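PDB 4LMO: telomerase reverse transcriptase from Takifugu rubripes, which copies a template within the telomerase RNA to add simple repeats to chromosome ends, the chain here being its RNA-binding domain. Local coordinates for residues K29-E33 / G34-I38; G105-E108 / L109-L113; E128-L131 / A132-Q136. All blocks are in the same frame, centred on the assembly; numbering follows the deposited sequence.

Interaction 1 (K29-E33 / G34-I38)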
ATOM      1  N   LYS A  29      16.817  -2.093   2.622  1.00 46.38           N
ATOM      2  CA  LYS A  29      17.704  -0.994   2.254  1.00 47.37           C
ATOM      3  C   LYS A  29      19.075  -1.542   1.876  1.00 49.61           C
ATOM      4  O   LYS A  29      19.611  -2.425   2.550  1.00 50.44           O
ATOM      5  CB  LYS A  29      17.828   0.029   3.389  1.00 47.01           C
ATOM      6  CG  LYS A  29      18.839   1.135   3.114  1.00 46.93           C
ATOM      7  CD  LYS A  29      18.688   2.309   4.064  1.00 46.61           C
ATOM      8  CE  LYS A  29      19.912   3.216   4.036  1.00 47.35           C
ATOM      9  NZ  LYS A  29      20.156   3.837   2.703  1.00 47.69           N
ATOM     10  N   LYS A  30      19.628  -1.013   0.789  1.00 51.41           N
ATOM     11  CA  LYS A  30      20.947  -1.414   0.321  1.00 54.12           C
ATOM     12  C   LYS A  30      22.051  -0.667   1.067  1.00 56.03           C
ATOM     13  O   LYS A  30      22.161   0.559   0.976  1.00 55.55           O
ATOM     14  CB  LYS A  30      21.072  -1.212  -1.193  1.00 54.15           C
ATOM     15  CG  LYS A  30      22.398  -1.681  -1.768  1.00 55.80           C
ATOM     16  CD  LYS A  30      22.279  -2.046  -3.238  1.00 55.95           C
ATOM     17  CE  LYS A  30      23.536  -2.749  -3.731  1.00 57.53           C
ATOM     18  NZ  LYS A  30      23.829  -3.997  -2.968  1.00 58.57           N
ATOM     19  N   THR A  31      22.848  -1.423   1.817  1.00 58.72           N
ATOM     20  CA  THR A  31      24.065  -0.908   2.439  1.00 61.03           C
ATOM     21  C   THR A  31      25.234  -1.128   1.476  1.00 63.30           C
ATOM     22  O   THR A  31      25.053  -1.702   0.397  1.00 63.30           O
ATOM     23  CB  THR A  31      24.353  -1.598   3.790  1.00 61.69           C
ATOM     24  OG1 THR A  31      24.386  -3.020   3.609  1.00 62.41           O
ATOM     25  CG2 THR A  31      23.284  -1.244   4.819  1.00 60.56           C
ATOM     26  N   ALA A  32      26.425  -0.673   1.861  1.00 65.32           N
ATOM     27  CA  ALA A  32      27.621  -0.829   1.029  1.00 67.30           C
ATOM     28  C   ALA A  32      27.954  -2.295   0.732  1.00 68.92           C
ATOM     29  O   ALA A  32      28.338  -2.632  -0.390  1.00 69.66           O
ATOM     30  CB  ALA A  32      28.812  -0.129   1.669  1.00 67.57           C
ATOM     31  N   GLU A  33      27.788  -3.157   1.734  1.00 69.90           N
ATOM     32  CA  GLU A  33      28.169  -4.568   1.617  1.00 71.13           C
ATOM     33  C   GLU A  33      27.010  -5.517   1.292  1.00 70.13           C
ATOM     34  O   GLU A  33      27.238  -6.650   0.857  1.00 70.53           O
ATOM     35  CB  GLU A  33      28.906  -5.033   2.879  1.00 73.77           C
ATOM     36  CG  GLU A  33      30.236  -4.327   3.111  1.00 76.29           C
ATOM     37  CD  GLU A  33      31.169  -5.079   4.046  1.00 79.10           C
ATOM     38  OE1 GLU A  33      30.887  -6.250   4.381  1.00 80.22           O
ATOM     39  OE2 GLU A  33      32.198  -4.493   4.444  1.00 80.56           O
ATOM     40  N   GLY A  34      25.776  -5.058   1.497  1.00 68.33           N
ATOM     41  CA  GLY A  34      24.601  -5.880   1.215  1.00 66.55           C
ATOM     42  C   GLY A  34      23.269  -5.210   1.494  1.00 64.56           C
ATOM     43  O   GLY A  34      22.958  -4.160   0.925  1.00 63.28           O
ATOM     44  N   PHE A  35      22.481  -5.830   2.371  1.00 63.63           N
ATOM     45  CA  PHE A  35      21.118  -5.384   2.659  1.00 61.39           C
ATOM     46  C   PHE A  35      20.768  -5.454   4.140  1.00 60.55           C
ATOM     47  O   PHE A  35      21.373  -6.213   4.900  1.00 61.90           O
ATOM     48  CB  PHE A  35      20.105  -6.197   1.843  1.00 61.39           C
ATOM     49  CG  PHE A  35      20.320  -6.106   0.362  1.00 62.16           C
ATOM     50  CD1 PHE A  35      19.903  -4.982  -0.343  1.00 61.59           C
ATOM     51  CD2 PHE A  35      20.961  -7.132  -0.323  1.00 63.13           C
ATOM     52  CE1 PHE A  35      20.117  -4.886  -1.706  1.00 62.12           C
ATOM     53  CE2 PHE A  35      21.176  -7.043  -1.688  1.00 63.76           C
ATOM     54  CZ  PHE A  35      20.759  -5.916  -2.377  1.00 63.36           C
ATOM     55  N   ARG A  36      19.784  -4.649   4.538  1.00 58.02           N
ATOM     56  CA  ARG A  36      19.272  -4.652   5.906  1.00 56.80           C
ATOM     57  C   ARG A  36      17.778  -4.329   5.965  1.00 55.45           C
ATOM     58  O   ARG A  36      17.239  -3.654   5.082  1.00 54.02           O
ATOM     59  CB  ARG A  36      20.072  -3.690   6.797  1.00 56.16           C
ATOM     60  CG  ARG A  36      19.934  -2.213   6.457  1.00 54.13           C
ATOM     61  CD  ARG A  36      20.494  -1.355   7.580  1.00 54.20           C
ATOM     62  NE  ARG A  36      20.337   0.078   7.334  1.00 53.25           N
ATOM     63  CZ  ARG A  36      19.267   0.793   7.673  1.00 51.63           C
ATOM     64  NH1 ARG A  36      18.232   0.219   8.274  1.00 51.37           N
ATOM     65  NH2 ARG A  36      19.230   2.091   7.407  1.00 50.43           N
ATOM     66  N   LYS A  37      17.128  -4.825   7.017  1.00 55.25           N
ATOM     67  CA  LYS A  37      15.722  -4.550   7.306  1.00 54.04           C
ATOM     68  C   LYS A  37      15.523  -3.044   7.461  1.00 52.69           C
ATOM     69  O   LYS A  37      16.435  -2.348   7.917  1.00 53.87           O
ATOM     70  CB  LYS A  37      15.336  -5.246   8.612  1.00 55.44           C
ATOM     71  CG  LYS A  37      13.938  -5.838   8.649  1.00 56.57           C
ATOM     72  CD  LYS A  37      13.966  -7.352   8.494  1.00 58.09           C
ATOM     73  CE  LYS A  37      12.638  -7.966   8.911  1.00 59.01           C
ATOM     74  NZ  LYS A  37      12.728  -9.442   9.092  1.00 60.62           N
ATOM     75  N   ILE A  38      14.350  -2.534   7.088  1.00 50.35           N
ATOM     76  CA  ILE A  38      14.089  -1.092   7.221  1.00 49.06           C
ATOM     77  C   ILE A  38      13.465  -0.712   8.563  1.00 48.25           C
ATOM     78  O   ILE A  38      12.610  -1.427   9.089  1.00 48.36           O
ATOM     79  CB  ILE A  38      13.294  -0.490   6.030  1.00 48.01           C
ATOM     80  CG1 ILE A  38      11.813  -0.889   6.068  1.00 47.39           C
ATOM     81  CG2 ILE A  38      13.948  -0.875   4.710  1.00 48.09           C
ATOM     82  CD1 ILE A  38      10.908   0.081   5.338  1.00 47.20           C
TER
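With CG anti to the backbone N (chi1 175°), Lys29 runs beside Arg36, whose CG sits between its own N and carbonyl carbon (chi1 67°); the two chains point the same way. They occupy one face of a short beta hairpin at the surface of the RNA-binding domain. Lys29 and Arg36 form its antiparallel hydrogen-bonded pair, Lys29 N reaching Arg36 O at 2.9 Å and Arg36 N reaching Lys29 O at 3.0 Å. CG of Lys29 lies over one face of the Arg36 guanidinium, and Lys29 CD is 3.4 Å from Arg36 NH2, while Thr31 CG2 meets the guanidinium at its edge. Each charge has a partner outside the hairpin: Arg36 NH1 forms a salt bridge with Asp42, and Lys29 makes a cation-pi contact with Tyr54. On the other face Lys30 and Phe35 form the non-hydrogen-bonded pair and cross obliquely, CB of Lys30 approaching CE1 of the Phe35 ring at 3.8 Å. The turn is closed through Thr31, whose N donates to Gly34 O at 2.9 Å from above the carbonyl plane. Its hydroxyl oxygen faces the turn and receives the return bond, Gly34 N to Thr31 OG1, at 3.2 Å.

Interaction 2 (G105-E108 / L109-L113)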
ATOM      1  N   GLY A 105      -6.350 -30.067  -8.362  1.00 89.35           N
ATOM      2  CA  GLY A 105      -6.386 -31.442  -8.848  1.00 89.88           C
ATOM      3  C   GLY A 105      -6.370 -31.493 -10.361  1.00 90.19           C
ATOM      4  O   GLY A 105      -5.306 -31.582 -10.976  1.00 91.11           O
ATOM      5  N   GLN A 106      -7.562 -31.430 -10.955  1.00 89.03           N
ATOM      6  CA  GLN A 106      -7.727 -31.442 -12.410  1.00 87.94           C
ATOM      7  C   GLN A 106      -8.907 -30.571 -12.856  1.00 84.92           C
ATOM      8  O   GLN A 106      -9.763 -31.014 -13.627  1.00 84.97           O
ATOM      9  CB  GLN A 106      -7.904 -32.877 -12.923  1.00 91.19           C
ATOM     10  CG  GLN A 106      -6.607 -33.652 -13.109  1.00 93.65           C
ATOM     11  CD  GLN A 106      -6.835 -35.095 -13.515  1.00 95.89           C
ATOM     12  OE1 GLN A 106      -7.805 -35.731 -13.095  1.00 97.94           O
ATOM     13  NE2 GLN A 106      -5.934 -35.626 -14.333  1.00 96.36           N
ATOM     14  N   ALA A 107      -8.944 -29.334 -12.369  1.00 81.13           N
ATOM     15  CA  ALA A 107     -10.000 -28.390 -12.734  1.00 77.51           C
ATOM     16  C   ALA A 107      -9.702 -27.697 -14.066  1.00 75.37           C
ATOM     17  O   ALA A 107      -8.539 -27.534 -14.447  1.00 74.63           O
ATOM     18  CB  ALA A 107     -10.208 -27.369 -11.625  1.00 74.71           C
ATOM     19  N   GLU A 108     -10.760 -27.301 -14.770  1.00 73.52           N
ATOM     20  CA  GLU A 108     -10.635 -26.632 -16.067  1.00 72.44           C
ATOM     21  C   GLU A 108     -10.476 -25.116 -15.918  1.00 69.58           C
ATOM     22  O   GLU A 108     -10.721 -24.562 -14.845  1.00 68.55           O
ATOM     23  CB  GLU A 108     -11.834 -26.965 -16.961  1.00 74.66           C
ATOM     24  CG  GLU A 108     -11.810 -28.377 -17.535  1.00 78.11           C
ATOM     25  CD  GLU A 108     -13.072 -28.742 -18.305  1.00 80.44           C
ATOM     26  OE1 GLU A 108     -13.944 -27.867 -18.506  1.00 80.86           O
ATOM     27  OE2 GLU A 108     -13.194 -29.917 -18.715  1.00 82.45           O
ATOM     28  N   LEU A 109     -10.059 -24.458 -17.002  1.00 66.94           N
ATOM     29  CA  LEU A 109      -9.824 -23.012 -17.016  1.00 64.12           C
ATOM     30  C   LEU A 109     -11.069 -22.206 -16.642  1.00 61.60           C
ATOM     31  O   LEU A 109     -10.982 -21.229 -15.893  1.00 60.26           O
ATOM     32  CB  LEU A 109      -9.313 -22.567 -18.391  1.00 65.55           C
ATOM     33  CG  LEU A 109      -8.746 -21.146 -18.502  1.00 65.49           C
ATOM     34  CD1 LEU A 109      -7.235 -21.160 -18.330  1.00 65.59           C
ATOM     35  CD2 LEU A 109      -9.114 -20.527 -19.841  1.00 67.39           C
ATOM     36  N   SER A 110     -12.220 -22.627 -17.164  1.00 59.46           N
ATOM     37  CA  SER A 110     -13.494 -21.941 -16.936  1.00 56.72           C
ATOM     38  C   SER A 110     -13.960 -21.993 -15.476  1.00 54.86           C
ATOM     39  O   SER A 110     -14.807 -21.197 -15.065  1.00 54.92           O
ATOM     40  CB  SER A 110     -14.577 -22.497 -17.867  1.00 57.43           C
ATOM     41  OG  SER A 110     -14.650 -23.910 -17.784  1.00 57.76           O
ATOM     42  N   SER A 111     -13.404 -22.928 -14.709  1.00 52.45           N
ATOM     43  CA  SER A 111     -13.686 -23.047 -13.279  1.00 50.46           C
ATOM     44  C   SER A 111     -13.196 -21.828 -12.490  1.00 48.05           C
ATOM     45  O   SER A 111     -13.822 -21.425 -11.507  1.00 46.81           O
ATOM     46  CB  SER A 111     -13.057 -24.333 -12.725  1.00 51.42           C
ATOM     47  OG  SER A 111     -13.161 -24.406 -11.312  1.00 52.39           O
ATOM     48  N   PHE A 112     -12.086 -21.242 -12.934  1.00 46.24           N
ATOM     49  CA  PHE A 112     -11.430 -20.158 -12.200  1.00 43.61           C
ATOM     50  C   PHE A 112     -11.744 -18.759 -12.729  1.00 42.30           C
ATOM     51  O   PHE A 112     -11.520 -17.771 -12.032  1.00 41.82           O
ATOM     52  CB  PHE A 112      -9.917 -20.388 -12.148  1.00 43.22           C
ATOM     53  CG  PHE A 112      -9.524 -21.694 -11.519  1.00 43.55           C
ATOM     54  CD1 PHE A 112      -9.451 -21.823 -10.136  1.00 43.61           C
ATOM     55  CD2 PHE A 112      -9.229 -22.799 -12.311  1.00 44.30           C
ATOM     56  CE1 PHE A 112      -9.093 -23.031  -9.553  1.00 44.21           C
ATOM     57  CE2 PHE A 112      -8.871 -24.008 -11.735  1.00 45.19           C
ATOM     58  CZ  PHE A 112      -8.803 -24.125 -10.354  1.00 45.12           C
ATOM     59  N   LEU A 113     -12.263 -18.677 -13.953  1.00 42.32           N
ATOM     60  CA  LEU A 113     -12.620 -17.387 -14.557  1.00 42.01           C
ATOM     61  C   LEU A 113     -13.605 -16.544 -13.726  1.00 41.68           C
ATOM     62  O   LEU A 113     -13.425 -15.330 -13.619  1.00 41.17           O
ATOM     63  CB  LEU A 113     -13.123 -17.563 -15.999  1.00 42.76           C
ATOM     64  CG  LEU A 113     -12.130 -18.045 -17.067  1.00 43.29           C
ATOM     65  CD1 LEU A 113     -12.861 -18.392 -18.354  1.00 44.74           C
ATOM     66  CD2 LEU A 113     -11.038 -17.020 -17.343  1.00 43.53           C
TER
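Ala107 and Glu108 approach in extended conformation, and at Leu109 the backbone turns into a short, loosely hydrogen-bonded helix, 109-112, whose first turn folds Phe112 back toward Ala107. Ser111 N donates to Glu108 O at 3.1 Å, the donor standing well above the carbonyl plane, 60° out of it. Glu108 O also lies near the aromatic ring, 3.4 Å from Phe112 CD2, and Ser111 CB packs against the same oxygen. The methyl of Ala107 meets the far end of the ring, Ala107 CB to Phe112 CE2 at 3.6 Å. The phenyl comes back along the chain because its CG is anti to the carbonyl carbon, chi1 -58°. Over the centre of one ring face sits the hydroxyl oxygen of Ser111, 4.2 Å above the plane. Phe112 is buried and also touches Leu244 and Leu247 of helix 238-251, against which Leu109 packs as well. Replacing this ring by an alanine is likely to leave the Ala107 methyl, Leu244 and Leu247 without their common partner and to open a gap there. The arrangement is that of a single helical turn entered from an extended loop, packed through its apolar side onto helix 238-251, the last helix of this RNA-binding chain.

Interaction 3 (E128-L131 / A132-Q136)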
ATOM      1  N   GLU A 128      -8.981  -3.315   6.084  1.00 32.34           N
ATOM      2  CA  GLU A 128      -8.506  -4.091   7.231  1.00 33.35           C
ATOM      3  C   GLU A 128      -6.999  -3.956   7.419  1.00 33.02           C
ATOM      4  O   GLU A 128      -6.507  -3.954   8.550  1.00 34.13           O
ATOM      5  CB  GLU A 128      -8.894  -5.570   7.103  1.00 34.61           C
ATOM      6  CG  GLU A 128     -10.389  -5.859   7.213  1.00 35.41           C
ATOM      7  CD  GLU A 128     -11.033  -5.249   8.446  1.00 36.44           C
ATOM      8  OE1 GLU A 128     -10.453  -5.340   9.548  1.00 37.62           O
ATOM      9  OE2 GLU A 128     -12.131  -4.674   8.314  1.00 36.87           O
ATOM     10  N   CYS A 129      -6.275  -3.848   6.305  1.00 31.94           N
ATOM     11  CA  CYS A 129      -4.838  -3.610   6.331  1.00 31.35           C
ATOM     12  C   CYS A 129      -4.501  -2.254   6.954  1.00 31.06           C
ATOM     13  O   CYS A 129      -3.578  -2.157   7.763  1.00 31.08           O
ATOM     14  CB  CYS A 129      -4.248  -3.713   4.925  1.00 31.18           C
ATOM     15  SG  CYS A 129      -4.208  -5.392   4.265  1.00 32.07           S
ATOM     16  N   LEU A 130      -5.255  -1.219   6.581  1.00 30.41           N
ATOM     17  CA  LEU A 130      -5.071   0.122   7.145  1.00 30.65           C
ATOM     18  C   LEU A 130      -5.284   0.142   8.658  1.00 31.69           C
ATOM     19  O   LEU A 130      -4.546   0.811   9.384  1.00 32.31           O
ATOM     20  CB  LEU A 130      -5.994   1.140   6.464  1.00 30.22           C
ATOM     21  CG  LEU A 130      -5.666   1.548   5.024  1.00 29.53           C
ATOM     22  CD1 LEU A 130      -6.895   2.120   4.338  1.00 29.55           C
ATOM     23  CD2 LEU A 130      -4.504   2.531   4.967  1.00 29.29           C
ATOM     24  N   LEU A 131      -6.287  -0.602   9.122  1.00 32.08           N
ATOM     25  CA  LEU A 131      -6.601  -0.698  10.548  1.00 32.49           C
ATOM     26  C   LEU A 131      -5.556  -1.480  11.346  1.00 32.95           C
ATOM     27  O   LEU A 131      -5.281  -1.151  12.500  1.00 33.33           O
ATOM     28  CB  LEU A 131      -7.988  -1.321  10.753  1.00 32.63           C
ATOM     29  CG  LEU A 131      -9.227  -0.459  10.483  1.00 32.53           C
ATOM     30  CD1 LEU A 131     -10.485  -1.315  10.517  1.00 32.50           C
ATOM     31  CD2 LEU A 131      -9.337   0.690  11.479  1.00 32.67           C
ATOM     32  N   ALA A 132      -4.979  -2.511  10.732  1.00 33.07           N
ATOM     33  CA  ALA A 132      -4.008  -3.370  11.414  1.00 33.53           C
ATOM     34  C   ALA A 132      -2.592  -2.786  11.437  1.00 33.76           C
ATOM     35  O   ALA A 132      -1.807  -3.091  12.339  1.00 34.01           O
ATOM     36  CB  ALA A 132      -3.998  -4.758  10.792  1.00 33.60           C
ATOM     37  N   VAL A 133      -2.276  -1.946  10.453  1.00 33.20           N
ATOM     38  CA  VAL A 133      -0.908  -1.448  10.273  1.00 32.97           C
ATOM     39  C   VAL A 133      -0.714   0.006  10.731  1.00 33.31           C
ATOM     40  O   VAL A 133       0.253   0.306  11.434  1.00 34.11           O
ATOM     41  CB  VAL A 133      -0.414  -1.657   8.818  1.00 32.01           C
ATOM     42  CG1 VAL A 133       0.981  -1.079   8.616  1.00 31.92           C
ATOM     43  CG2 VAL A 133      -0.421  -3.139   8.462  1.00 32.07           C
ATOM     44  N   ILE A 134      -1.625   0.898  10.347  1.00 33.08           N
ATOM     45  CA  ILE A 134      -1.453   2.328  10.624  1.00 33.47           C
ATOM     46  C   ILE A 134      -1.835   2.672  12.065  1.00 34.51           C
ATOM     47  O   ILE A 134      -3.004   2.535  12.440  1.00 34.66           O
ATOM     48  CB  ILE A 134      -2.246   3.222   9.637  1.00 32.63           C
ATOM     49  CG1 ILE A 134      -2.038   2.784   8.175  1.00 32.12           C
ATOM     50  CG2 ILE A 134      -1.904   4.694   9.840  1.00 32.96           C
ATOM     51  CD1 ILE A 134      -0.597   2.680   7.712  1.00 31.96           C
ATOM     52  N   PRO A 135      -0.851   3.117  12.879  1.00 35.40           N
ATOM     53  CA  PRO A 135      -1.148   3.515  14.258  1.00 36.54           C
ATOM     54  C   PRO A 135      -2.196   4.625  14.292  1.00 37.22           C
ATOM     55  O   PRO A 135      -2.123   5.567  13.500  1.00 36.33           O
ATOM     56  CB  PRO A 135       0.199   4.027  14.778  1.00 36.62           C
ATOM     57  CG  PRO A 135       1.218   3.358  13.917  1.00 36.24           C
ATOM     58  CD  PRO A 135       0.581   3.276  12.562  1.00 35.13           C
ATOM     59  N   GLN A 136      -3.163   4.493  15.199  1.00 38.70           N
ATOM     60  CA  GLN A 136      -4.321   5.390  15.269  1.00 39.62           C
ATOM     61  C   GLN A 136      -3.959   6.869  15.435  1.00 39.80           C
ATOM     62  O   GLN A 136      -4.622   7.737  14.859  1.00 39.37           O
ATOM     63  CB  GLN A 136      -5.296   4.925  16.365  1.00 40.99           C
ATOM     64  CG  GLN A 136      -6.433   5.888  16.716  1.00 42.49           C
ATOM     65  CD  GLN A 136      -7.362   6.209  15.552  1.00 42.91           C
ATOM     66  OE1 GLN A 136      -7.569   5.392  14.651  1.00 43.16           O
ATOM     67  NE2 GLN A 136      -7.936   7.409  15.572  1.00 43.11           N
TER
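Ala132 turns its backbone N toward Glu128 O at 3.0 Å, and its CB rests 3.5 Å from Glu128 O. The same N-H also makes a weak bond to Cys129 O. Next comes Val133, whose N donates to Cys129 O at 3.0 Å. This carbonyl therefore receives two N-H groups, one of them weakly, and it is further covered by the valine, with CB and CG2 of Val133 both close to it. CG2 reaches the oxygen because it is anti to the valine's carbonyl carbon, while CG1, with chi1 at 177°, is anti to the backbone N. Val133 packs on Tyr88, Leu79 and Phe212, which belong to three different helices.

The bonds from Ala132 to Glu128 and from Val133 to Cys129 are among the last i to i+4 bonds of helix 119-133, part of the helical body of the telomerase RNA-binding domain. Ile134 is the first residue to leave helical backbone angles, yet its N still donates to Leu130 O at 3.1 Å, from 36° above the carbonyl plane. The chain can thus turn away while the carbonyl of Leu130 keeps its bond. The side chain of Ile134 also lies against this oxygen, with CB 3.3 Å and CG1 3.4 Å from Leu130 O. Ile134 and Leu130 lie side by side and point the same way, CD2 of the leucine meeting CG1 of the isoleucine at 4.1 Å. Apolar groups surround both: Phe212 and Phe149 meet Leu130, while Leu208 and Leu79 meet Ile134. Pro135 points away from 128-131 and packs on Gln78 and Leu79 of helix 73-85, and the side chain of Gln136 touches Glu142 and Arg145.

The three contacts follow one another along the chain without touching, and none shares a helix or strand with another. Interactions 1 and 2 are surface contacts, their centres about 42 Å apart. Interaction 3 is partly buried, its centre about 11 Å from that of the chain, against about 22 and 30 Å for those of interactions 1 and 2. Helix 73-85 is a common neighbour of interactions 1 and 3, whose nearest atoms are about 11 Å apart: Ile38 touches Leu80, and Ile134 touches Leu79. The chemistry follows the setting: long cationic chains flank the exposed hairpin, one buried aromatic ring packs at the 105-113 turn, and branched aliphatic groups shield the last carbonyls of the inner helix.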